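Long-range contacts in mucus binding protein (Lactobacillus reuteri, PDB 3I57), which probably binds mucus glycoproteins and, in this type 2 repeat of a cell-wall-anchored bacterial surface protein, also shows immunoglobulin-binding activity: residues Lys94-Val100 against Gln114-Phe120; Trp138-Ser142 against Ser166-Asp170. One frame throughout, in Å; residues are numbered along the deposited sequence.

Interaction 1. Residues Lys94-Val100 against Gln114-Phe120; sequences KTLTETV and QTAQVTF
Leu-96 and Val-118 form an antiparallel hydrogen-bonded pair, Leu-96 N reaching Val-118 O at 2.8 Å, the third pair of a seven-pair ladder in which four such pairs alternate with three non-hydrogen-bonded ones. The short strand axes approach to 4.5 Å at 157°, so the strands are antiparallel with a clear twist. Packing is tight on one face, where Leu-96, Val-118 and Phe-120 are buried. There Leu-96 CB rests on Val-118 CG2 (4.0 Å), while its CD1 methyl leans obliquely onto Phe-120 CE2 at 3.9 Å, diagonally to the partner of Lys-94 and the next residue of that strand on the same face. The opposite face is lined with threonines and Gln-117 and is largely solvent-facing, and its links include two side-chain hydrogen bonds. Thr-95 OG1 and Thr-119 OG1 share one of 2.9 Å. Gln-117 NE2 donates to Thr-97 OG1 at 2.9 Å, nearly in its amide plane and fairly straight at 160°; meanwhile Thr-95 CG2, placed anti to the backbone N (OG1 at chi1 -62°), lies 3.6 Å from Gln-117 OE1. Within the Muc B2-like part of this beta-grasp repeat, strand 93-104 lies between strand 112-127 and the parallel strand 176-183, whose Leu-177 touches Glu-98 and Val-100, while Tyr-145 and strand 162-168 cover parts of the face that bears Leu-96 and Val-118.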
ATOM      1  N   LYS A  94      11.095  -1.842  -6.294  1.00  8.99           N
ATOM      2  CA  LYS A  94      11.511  -0.894  -7.323  1.00  9.04           C
ATOM      3  C   LYS A  94      12.885  -1.301  -7.824  1.00  9.51           C
ATOM      4  O   LYS A  94      13.684  -1.832  -7.062  1.00 10.15           O
ATOM      5  CB  LYS A  94      11.435   0.565  -6.832  1.00 10.29           C
ATOM      6  CG  LYS A  94      12.743   1.264  -6.515  1.00 13.22           C
ATOM      7  CD  LYS A  94      12.496   2.704  -6.113  1.00 10.77           C
ATOM      8  CE  LYS A  94      13.213   2.987  -4.802  1.00 12.26           C
ATOM      9  NZ  LYS A  94      13.242   4.432  -4.513  1.00 14.20           N
ATOM     10  N   THR A  95      13.138  -1.065  -9.106  1.00  8.82           N
ATOM     11  CA  THR A  95      14.419  -1.425  -9.700  1.00  8.28           C
ATOM     12  C   THR A  95      15.061  -0.158 -10.280  1.00  7.88           C
ATOM     13  O   THR A  95      14.421   0.595 -11.029  1.00  7.42           O
ATOM     14  CB  THR A  95      14.226  -2.521 -10.758  1.00  8.57           C
ATOM     15  OG1 THR A  95      13.700  -3.704 -10.128  1.00  9.88           O
ATOM     16  CG2 THR A  95      15.553  -2.865 -11.473  1.00  8.55           C
ATOM     17  N   LEU A  96      16.301   0.113  -9.875  1.00  7.31           N
ATOM     18  CA  LEU A  96      17.037   1.260 -10.388  1.00  6.69           C
ATOM     19  C   LEU A  96      18.164   0.786 -11.309  1.00  6.92           C
ATOM     20  O   LEU A  96      18.685  -0.318 -11.144  1.00  7.46           O
ATOM     21  CB  LEU A  96      17.662   2.071  -9.256  1.00  6.27           C
ATOM     22  CG  LEU A  96      16.751   2.585  -8.144  1.00  8.29           C
ATOM     23  CD1 LEU A  96      17.568   3.505  -7.224  1.00  8.17           C
ATOM     24  CD2 LEU A  96      15.602   3.361  -8.759  1.00  9.93           C
ATOM     25  N   THR A  97      18.556   1.648 -12.244  1.00  7.08           N
ATOM     26  CA  THR A  97      19.556   1.282 -13.233  1.00  8.07           C
ATOM     27  C   THR A  97      20.749   2.233 -13.182  1.00  8.35           C
ATOM     28  O   THR A  97      20.592   3.462 -13.175  1.00  8.18           O
ATOM     29  CB  THR A  97      18.956   1.314 -14.667  1.00  8.48           C
ATOM     30  OG1 THR A  97      17.907   0.357 -14.762  1.00  7.95           O
ATOM     31  CG2 THR A  97      20.015   0.995 -15.732  1.00  9.07           C
ATOM     32  N   GLU A  98      21.948   1.658 -13.129  1.00  7.91           N
ATOM     33  CA  GLU A  98      23.158   2.454 -13.211  1.00  8.10           C
ATOM     34  C   GLU A  98      23.594   2.445 -14.683  1.00  8.43           C
ATOM     35  O   GLU A  98      23.575   1.392 -15.314  1.00  8.70           O
ATOM     36  CB  GLU A  98      24.249   1.847 -12.327  1.00  7.61           C
ATOM     37  CG  GLU A  98      25.644   2.310 -12.758  1.00  8.07           C
ATOM     38  CD  GLU A  98      26.747   1.650 -11.944  1.00  8.65           C
ATOM     39  OE1 GLU A  98      26.728   0.403 -11.872  1.00  7.16           O
ATOM     40  OE2 GLU A  98      27.620   2.393 -11.418  1.00  8.75           O
ATOM     41  N   THR A  99      23.962   3.611 -15.231  1.00  7.62           N
ATOM     42  CA  THR A  99      24.406   3.704 -16.631  1.00  7.64           C
ATOM     43  C   THR A  99      25.788   4.323 -16.659  1.00  6.89           C
ATOM     44  O   THR A  99      25.996   5.406 -16.090  1.00  6.70           O
ATOM     45  CB  THR A  99      23.477   4.620 -17.456  1.00  8.41           C
ATOM     46  OG1 THR A  99      22.162   4.084 -17.415  1.00  8.38           O
ATOM     47  CG2 THR A  99      23.922   4.677 -18.917  1.00  8.39           C
ATOM     48  N   VAL A 100      26.716   3.634 -17.313  1.00  7.56           N
ATOM     49  CA  VAL A 100      28.064   4.143 -17.508  1.00  7.65           C
ATOM     50  C   VAL A 100      28.331   4.373 -18.984  1.00  8.35           C
ATOM     51  O   VAL A 100      28.218   3.451 -19.807  1.00  9.05           O
ATOM     52  CB  VAL A 100      29.111   3.182 -16.970  1.00  8.50           C
ATOM     53  CG1 VAL A 100      30.537   3.785 -17.171  1.00  8.62           C
ATOM     54  CG2 VAL A 100      28.822   2.836 -15.492  1.00  6.76           C
ATOM     55  N   GLN A 114      27.436   0.519 -20.546  1.00 10.92           N
ATOM     56  CA  GLN A 114      27.094  -0.669 -19.769  1.00 11.60           C
ATOM     57  C   GLN A 114      26.137  -0.236 -18.682  1.00 10.81           C
ATOM     58  O   GLN A 114      26.191   0.902 -18.222  1.00 10.90           O
ATOM     59  CB  GLN A 114      28.337  -1.268 -19.123  1.00 11.78           C
ATOM     60  CG  GLN A 114      29.185  -2.027 -20.100  1.00 15.00           C
ATOM     61  CD  GLN A 114      30.363  -2.688 -19.432  1.00 18.33           C
ATOM     62  OE1 GLN A 114      31.510  -2.357 -19.728  1.00 22.05           O
ATOM     63  NE2 GLN A 114      30.094  -3.623 -18.522  1.00 18.33           N
ATOM     64  N   THR A 115      25.247  -1.138 -18.300  1.00 10.50           N
ATOM     65  CA  THR A 115      24.269  -0.845 -17.266  1.00  9.15           C
ATOM     66  C   THR A 115      24.239  -1.939 -16.247  1.00  9.08           C
ATOM     67  O   THR A 115      24.704  -3.043 -16.504  1.00 10.28           O
ATOM     68  CB  THR A 115      22.852  -0.694 -17.832  1.00  9.34           C
ATOM     69  OG1 THR A 115      22.460  -1.879 -18.552  1.00 10.10           O
ATOM     70  CG2 THR A 115      22.799   0.540 -18.746  1.00  8.68           C
ATOM     71  N   ALA A 116      23.686  -1.624 -15.083  1.00  8.62           N
ATOM     72  CA  ALA A 116      23.467  -2.613 -14.043  1.00  8.02           C
ATOM     73  C   ALA A 116      22.254  -2.178 -13.257  1.00  8.13           C
ATOM     74  O   ALA A 116      21.877  -1.000 -13.285  1.00  7.98           O
ATOM     75  CB  ALA A 116      24.658  -2.697 -13.143  1.00  7.82           C
ATOM     76  N   GLN A 117      21.661  -3.115 -12.526  1.00  8.13           N
ATOM     77  CA  GLN A 117      20.412  -2.844 -11.849  1.00  8.34           C
ATOM     78  C   GLN A 117      20.448  -3.289 -10.401  1.00  8.49           C
ATOM     79  O   GLN A 117      21.151  -4.241 -10.052  1.00  7.97           O
ATOM     80  CB  GLN A 117      19.254  -3.505 -12.588  1.00  7.95           C
ATOM     81  CG  GLN A 117      18.936  -2.854 -13.944  1.00 11.11           C
ATOM     82  CD  GLN A 117      17.589  -3.281 -14.465  1.00 15.70           C
ATOM     83  OE1 GLN A 117      17.184  -4.430 -14.296  1.00 17.66           O
ATOM     84  NE2 GLN A 117      16.890  -2.363 -15.111  1.00 18.72           N
ATOM     85  N   VAL A 118      19.727  -2.555  -9.550  1.00  7.53           N
ATOM     86  CA  VAL A 118      19.488  -2.971  -8.187  1.00  7.69           C
ATOM     87  C   VAL A 118      17.981  -2.898  -7.931  1.00  7.55           C
ATOM     88  O   VAL A 118      17.231  -2.146  -8.589  1.00  7.85           O
ATOM     89  CB  VAL A 118      20.226  -2.104  -7.104  1.00  8.09           C
ATOM     90  CG1 VAL A 118      21.783  -2.207  -7.246  1.00  8.45           C
ATOM     91  CG2 VAL A 118      19.766  -0.651  -7.166  1.00  5.45           C
ATOM     92  N   THR A 119      17.532  -3.746  -7.013  1.00  7.23           N
ATOM     93  CA  THR A 119      16.113  -3.815  -6.673  1.00  7.46           C
ATOM     94  C   THR A 119      15.924  -3.646  -5.184  1.00  6.67           C
ATOM     95  O   THR A 119      16.660  -4.248  -4.390  1.00  6.60           O
ATOM     96  CB  THR A 119      15.545  -5.192  -7.118  1.00  6.70           C
ATOM     97  OG1 THR A 119      15.583  -5.249  -8.553  1.00 11.12           O
ATOM     98  CG2 THR A 119      14.119  -5.375  -6.630  1.00  8.37           C
ATOM     99  N   PHE A 120      14.976  -2.791  -4.786  1.00  5.92           N
ATOM    100  CA  PHE A 120      14.630  -2.618  -3.379  1.00  6.58           C
ATOM    101  C   PHE A 120      13.269  -3.217  -3.115  1.00  6.77           C
ATOM    102  O   PHE A 120      12.468  -3.338  -4.042  1.00  6.07           O
ATOM    103  CB  PHE A 120      14.516  -1.131  -3.035  1.00  7.53           C
ATOM    104  CG  PHE A 120      15.818  -0.413  -3.147  1.00  7.99           C
ATOM    105  CD1 PHE A 120      16.616  -0.251  -2.031  1.00  7.68           C
ATOM    106  CD2 PHE A 120      16.261   0.042  -4.376  1.00  8.35           C
ATOM    107  CE1 PHE A 120      17.843   0.385  -2.138  1.00  8.28           C
ATOM    108  CE2 PHE A 120      17.476   0.721  -4.499  1.00  9.55           C
ATOM    109  CZ  PHE A 120      18.271   0.875  -3.388  1.00  8.69           C
TER

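Interaction 2. Residues Trp138-Ser142 against Ser166-Asp170; sequences WNEAS and SSNSD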
ATOM      1  N   TRP A 138      11.380   1.215   2.766  1.00  8.07           N
ATOM      2  CA  TRP A 138      12.215   0.291   1.988  1.00  8.12           C
ATOM      3  C   TRP A 138      13.081  -0.544   2.920  1.00  9.20           C
ATOM      4  O   TRP A 138      13.698  -0.017   3.878  1.00  9.39           O
ATOM      5  CB  TRP A 138      13.083   1.067   0.989  1.00  8.24           C
ATOM      6  CG  TRP A 138      12.270   1.759  -0.102  1.00  7.70           C
ATOM      7  CD1 TRP A 138      12.052   3.112  -0.243  1.00  6.95           C
ATOM      8  CD2 TRP A 138      11.543   1.124  -1.163  1.00  7.45           C
ATOM      9  NE1 TRP A 138      11.265   3.346  -1.337  1.00  8.41           N
ATOM     10  CE2 TRP A 138      10.936   2.147  -1.921  1.00  8.63           C
ATOM     11  CE3 TRP A 138      11.344  -0.213  -1.546  1.00  6.08           C
ATOM     12  CZ2 TRP A 138      10.145   1.875  -3.049  1.00  8.67           C
ATOM     13  CZ3 TRP A 138      10.551  -0.480  -2.658  1.00  9.03           C
ATOM     14  CH2 TRP A 138       9.974   0.563  -3.401  1.00  9.63           C
ATOM     15  N   ASN A 139      13.101  -1.847   2.689  1.00  8.83           N
ATOM     16  CA  ASN A 139      13.781  -2.767   3.597  1.00  9.63           C
ATOM     17  C   ASN A 139      15.301  -2.609   3.558  1.00 10.34           C
ATOM     18  O   ASN A 139      15.982  -2.854   4.562  1.00 10.52           O
ATOM     19  CB  ASN A 139      13.446  -4.213   3.256  1.00  9.77           C
ATOM     20  CG  ASN A 139      12.009  -4.576   3.565  1.00  9.99           C
ATOM     21  OD1 ASN A 139      11.332  -5.251   2.764  1.00 14.46           O
ATOM     22  ND2 ASN A 139      11.525  -4.125   4.708  1.00  6.58           N
ATOM     23  N   GLU A 140      15.836  -2.232   2.400  1.00  9.45           N
ATOM     24  CA  GLU A 140      17.298  -2.113   2.255  1.00  9.39           C
ATOM     25  C   GLU A 140      17.674  -0.629   2.177  1.00  9.51           C
ATOM     26  O   GLU A 140      17.115   0.098   1.364  1.00  8.66           O
ATOM     27  CB  GLU A 140      17.769  -2.856   1.002  1.00  9.58           C
ATOM     28  CG  GLU A 140      17.218  -4.279   0.822  1.00  9.04           C
ATOM     29  CD  GLU A 140      15.814  -4.322   0.205  1.00 10.49           C
ATOM     30  OE1 GLU A 140      15.277  -3.256  -0.205  1.00  6.62           O
ATOM     31  OE2 GLU A 140      15.266  -5.432   0.101  1.00  9.50           O
ATOM     32  N   ALA A 141      18.610  -0.162   3.011  1.00  9.08           N
ATOM     33  CA  ALA A 141      18.897   1.278   3.031  1.00  9.76           C
ATOM     34  C   ALA A 141      19.683   1.638   1.782  1.00 10.28           C
ATOM     35  O   ALA A 141      19.592   2.762   1.269  1.00  9.09           O
ATOM     36  CB  ALA A 141      19.676   1.688   4.293  1.00 10.78           C
ATOM     37  N   SER A 142      20.441   0.670   1.291  1.00 10.08           N
ATOM     38  CA  SER A 142      21.074   0.835  -0.024  1.00 10.79           C
ATOM     39  C   SER A 142      21.391  -0.489  -0.691  1.00  9.94           C
ATOM     40  O   SER A 142      21.441  -1.535  -0.033  1.00 10.91           O
ATOM     41  CB  SER A 142      22.318   1.713   0.081  1.00 11.46           C
ATOM     42  OG  SER A 142      23.296   1.097   0.881  1.00 14.76           O
ATOM     43  N   SER A 166      26.677   2.404  -5.630  1.00  8.17           N
ATOM     44  CA  SER A 166      25.498   1.931  -4.912  1.00  8.77           C
ATOM     45  C   SER A 166      24.421   2.982  -5.037  1.00  8.20           C
ATOM     46  O   SER A 166      24.711   4.150  -5.340  1.00  9.59           O
ATOM     47  CB  SER A 166      25.823   1.758  -3.431  1.00  7.03           C
ATOM     48  OG  SER A 166      26.674   0.630  -3.312  1.00 12.69           O
ATOM     49  N   SER A 167      23.176   2.576  -4.801  1.00  7.96           N
ATOM     50  CA  SER A 167      22.085   3.549  -4.683  1.00  7.37           C
ATOM     51  C   SER A 167      21.416   3.425  -3.312  1.00  7.66           C
ATOM     52  O   SER A 167      21.298   2.328  -2.757  1.00  8.35           O
ATOM     53  CB  SER A 167      21.013   3.355  -5.760  1.00  7.25           C
ATOM     54  OG  SER A 167      21.431   3.800  -7.051  1.00  8.51           O
ATOM     55  N   ASN A 168      20.958   4.548  -2.790  1.00  7.38           N
ATOM     56  CA  ASN A 168      20.183   4.590  -1.552  1.00  6.87           C
ATOM     57  C   ASN A 168      18.723   4.329  -1.881  1.00  7.67           C
ATOM     58  O   ASN A 168      18.308   4.565  -2.993  1.00  7.92           O
ATOM     59  CB  ASN A 168      20.349   5.944  -0.885  1.00  6.93           C
ATOM     60  CG  ASN A 168      21.764   6.189  -0.425  1.00  7.89           C
ATOM     61  OD1 ASN A 168      22.461   5.245  -0.054  1.00 11.36           O
ATOM     62  ND2 ASN A 168      22.210   7.457  -0.454  1.00 11.56           N
ATOM     63  N   SER A 169      17.944   3.849  -0.908  1.00  8.18           N
ATOM     64  CA  SER A 169      16.560   3.442  -1.187  1.00  7.65           C
ATOM     65  C   SER A 169      15.627   4.623  -1.483  1.00  7.45           C
ATOM     66  O   SER A 169      14.544   4.404  -2.045  1.00  6.99           O
ATOM     67  CB  SER A 169      16.005   2.612  -0.026  1.00  7.71           C
ATOM     68  OG  SER A 169      15.886   3.431   1.139  1.00  9.34           O
ATOM     69  N   ASP A 170      16.062   5.850  -1.154  1.00  7.29           N
ATOM     70  CA  ASP A 170      15.299   7.059  -1.496  1.00  8.10           C
ATOM     71  C   ASP A 170      15.500   7.534  -2.932  1.00  8.30           C
ATOM     72  O   ASP A 170      14.794   8.437  -3.392  1.00  7.84           O
ATOM     73  CB  ASP A 170      15.517   8.206  -0.494  1.00  8.62           C
ATOM     74  CG  ASP A 170      16.983   8.653  -0.381  1.00  9.30           C
ATOM     75  OD1 ASP A 170      17.894   8.018  -0.935  1.00 10.41           O
ATOM     76  OD2 ASP A 170      17.204   9.674   0.266  1.00 14.01           O
TER
HETATM   77  O   HOH W   1      15.408   2.196   3.608  1.00 16.49           O
HETATM   78  O   HOH W   2      24.975  -0.716  -0.696  1.00 22.68           O
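Trp-138 meets Ser-169 along much of its near side. From CB outward, the tryptophan first packs against Ser-169 CB at 3.5 Å; CG comes near the same methylene, and CD1 lies 3.3 Å from Ser-169 O, with NE1 slightly farther from that carbonyl. The oxygen approaches the indole obliquely. With CG anti to the carbonyl carbon (chi1 -66°), the six-membered ring is directed past the serine: CE3 touches Phe-120 CB, CH2 at the tip meets Lys-94 CB, and Arg-122 also adjoins the side chain. Ser-169 N donates to Ala-141 O at 2.9 Å, from 47° above the carbonyl plane and with a bent N-H...O angle of 146°. One water joins Trp-138 O to Ser-169 OG, at 2.8 Å from each; a second binds Ser-142 OG and reaches Ser-166 OG only weakly. Ser-142 and Asn-168 make a single non-hydrogen-bonded antiparallel pair, and Ser-142 CB sits 3.1 Å from Ser-167 O. An alanine in place of Trp-138 would keep the CB contact but would probably open a gap beside Ser-169. Direct polar links are few, and since Lys-94 NZ hydrogen-bonds Ser-169 O, the indole packs against an oxygen already engaged.

In the fold
From the N terminus, the chain first runs through the mucin-binding domain that holds the calcium site, then enters the Muc B2-like part, where both contacts lie. Interaction 1 closes first, pairing strand 93-104 with strand 112-127 across a 13-residue connection. Interaction 2 follows in series, bringing 138-142 back against 166-170 and closing a 23-residue excursion that holds strands 148-149 and 156-158; the two loops neither nest nor cross. Their centres are 12 Å apart, yet they touch: Lys-94 NZ lies 2.8 Å from Ser-169 O, a probable hydrogen bond, and Phe-120 CE1 packs on Ser-169 CA. Thus the turn after the central strand of the three-stranded sheet is tied to the large mixed sheet.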